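PDB 6KHO: tryptophan decarboxylase 1 from Oryza sativa subsp. japonica, which catalyses the pyridoxal-phosphate-dependent decarboxylation of L-tryptophan to tryptamine and of 5-hydroxy-L-tryptophan to serotonin. Local coordinates for residues I440-G445 with E452-A457. Sequence-based numbering, arbitrary orientation.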
loop_
_atom_site.group_PDB
_atom_site.type_symbol
_atom_site.label_atom_id
_atom_site.label_comp_id
_atom_site.label_asym_id
_atom_site.label_seq_id
_atom_site.Cartn_x
_atom_site.Cartn_y
_atom_site.Cartn_z
ATOM N N ILE A 440 -27.494 -22.471 -14.888
ATOM C CA ILE A 440 -28.665 -23.065 -15.522
ATOM C C ILE A 440 -28.194 -24.166 -16.466
ATOM O O ILE A 440 -27.446 -23.905 -17.415
ATOM C CB ILE A 440 -29.483 -22.003 -16.268
ATOM C CG1 ILE A 440 -30.241 -21.111 -15.278
ATOM C CG2 ILE A 440 -30.444 -22.660 -17.262
ATOM C CD1 ILE A 440 -30.737 -19.806 -15.885
ATOM N N ARG A 441 -28.614 -25.400 -16.184
ATOM C CA ARG A 441 -28.285 -26.572 -16.985
ATOM C C ARG A 441 -28.805 -26.423 -18.414
ATOM O O ARG A 441 -29.762 -25.694 -18.687
ATOM C CB ARG A 441 -28.896 -27.824 -16.351
ATOM C CG ARG A 441 -27.988 -29.029 -16.302
ATOM C CD ARG A 441 -28.790 -30.323 -16.151
ATOM N NE ARG A 441 -29.033 -30.681 -14.753
ATOM C CZ ARG A 441 -28.099 -31.117 -13.904
ATOM N NH1 ARG A 441 -26.836 -31.259 -14.303
ATOM N NH2 ARG A 441 -28.429 -31.417 -12.651
ATOM N N ALA A 442 -28.164 -27.137 -19.336
ATOM C CA ALA A 442 -28.716 -27.286 -20.676
ATOM C C ALA A 442 -29.775 -28.383 -20.673
ATOM O O ALA A 442 -29.606 -29.432 -20.042
ATOM C CB ALA A 442 -27.620 -27.614 -21.685
ATOM N N GLY A 443 -30.875 -28.132 -21.378
ATOM C CA GLY A 443 -32.031 -29.001 -21.275
ATOM C C GLY A 443 -32.895 -28.734 -20.064
ATOM O O GLY A 443 -33.712 -29.586 -19.691
ATOM N N ALA A 444 -32.726 -27.574 -19.428
ATOM C CA ALA A 444 -33.506 -27.200 -18.256
ATOM C C ALA A 444 -34.821 -26.533 -18.621
ATOM O O ALA A 444 -35.816 -26.703 -17.905
ATOM C CB ALA A 444 -32.695 -26.260 -17.360
ATOM N N GLY A 445 -34.845 -25.774 -19.714
ATOM C CA GLY A 445 -36.051 -25.128 -20.186
ATOM C C GLY A 445 -35.980 -24.947 -21.685
ATOM O O GLY A 445 -34.979 -25.279 -22.325
ATOM N N GLU A 452 -24.942 -23.489 -25.729
ATOM C CA GLU A 452 -24.762 -22.084 -26.086
ATOM C C GLU A 452 -25.976 -21.259 -25.681
ATOM O O GLU A 452 -25.843 -20.087 -25.306
ATOM C CB GLU A 452 -24.501 -21.938 -27.587
ATOM C CG GLU A 452 -23.260 -22.670 -28.100
ATOM C CD GLU A 452 -23.534 -24.111 -28.493
ATOM O OE1 GLU A 452 -22.763 -24.643 -29.318
ATOM O OE2 GLU A 452 -24.503 -24.717 -27.976
ATOM N N ASP A 453 -27.168 -21.849 -25.772
ATOM C CA ASP A 453 -28.365 -21.192 -25.258
ATOM C C ASP A 453 -28.285 -21.026 -23.747
ATOM O O ASP A 453 -28.509 -19.929 -23.220
ATOM C CB ASP A 453 -29.612 -21.994 -25.643
ATOM C CG ASP A 453 -29.940 -21.910 -27.129
ATOM O OD1 ASP A 453 -29.423 -21.002 -27.824
ATOM O OD2 ASP A 453 -30.730 -22.759 -27.597
ATOM N N ALA A 454 -27.974 -22.114 -23.031
ATOM C CA ALA A 454 -27.850 -22.057 -21.579
ATOM C C ALA A 454 -26.835 -21.008 -21.146
ATOM O O ALA A 454 -26.996 -20.383 -20.091
ATOM C CB ALA A 454 -27.465 -23.431 -21.028
ATOM N N ASP A 455 -25.794 -20.789 -21.951
ATOM C CA ASP A 455 -24.864 -19.701 -21.674
ATOM C C ASP A 455 -25.594 -18.365 -21.624
ATOM O O ASP A 455 -25.466 -17.613 -20.651
ATOM C CB ASP A 455 -23.754 -19.671 -22.728
ATOM C CG ASP A 455 -22.661 -20.699 -22.466
ATOM O OD1 ASP A 455 -22.808 -21.514 -21.524
ATOM O OD2 ASP A 455 -21.656 -20.695 -23.216
ATOM N N GLU A 456 -26.379 -18.055 -22.660
ATOM C CA GLU A 456 -27.077 -16.774 -22.676
ATOM C C GLU A 456 -28.178 -16.715 -21.622
ATOM O O GLU A 456 -28.507 -15.626 -21.138
ATOM C CB GLU A 456 -27.645 -16.489 -24.068
ATOM C CG GLU A 456 -27.660 -14.996 -24.436
ATOM C CD GLU A 456 -26.267 -14.442 -24.748
ATOM O OE1 GLU A 456 -26.127 -13.204 -24.890
ATOM O OE2 GLU A 456 -25.312 -15.248 -24.858
ATOM N N ALA A 457 -28.755 -17.861 -21.250
ATOM C CA ALA A 457 -29.733 -17.872 -20.166
ATOM C C ALA A 457 -29.091 -17.453 -18.849
ATOM O O ALA A 457 -29.689 -16.711 -18.056
ATOM C CB ALA A 457 -30.358 -19.260 -20.034
#
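Ile-440, the last residue of strand 435-440, meets Ala-454 and Ala-457, which lie one turn apart on the first turns of helix 451-468. Its CG1 branch is turned away from its own carbonyl carbon (chi1 -74°), and the nearly extended second torsion carries the end of the chain alongside Ala-457. There Ile-440 CD1 lies 3.9 Å from Ala-457 O. The same Ile-440 CD1 is 4.2 Å from Ala-457 CB. An aliphatic side chain suits this buried place, where its neighbours are Ala-457 and Leu-461 of the helix. The backbone takes part as well: Ile-440 O lies 3.6 Å from Ala-454 CB, and Ile-440 N is hydrogen-bonded to Asn-458 OD1, one turn after Ala-454. No hydrogen bond joins the two segments. The contact is van der Waals, and the small methyls of Ala-454 and Ala-457 fit the short gap between strand end and helix. At Arg-441 the side chain points away from the helix, which suits a long cation, whereas Arg-441 O stays 4.0 Å from Ala-454 CB. This is the start of a beta-alpha connection in the small C-terminal domain of a fold-type I PLP enzyme, where the helix packs against a four-stranded antiparallel sheet; Asp-455 forms salt bridges with Arg-439 and Arg-481, linking the helix to two strands of the sheet. Ala-442 sets its CB 4.2 Å from Ala-454 CB, methyl to methyl. Ala-442 and Gly-443 are the two central residues of a type II beta turn from Arg-441 to Ala-444, which carries the chain away from the helix surface. Gly-443 has a positive phi of 81°, a backbone shape that suits glycine because it has no side chain.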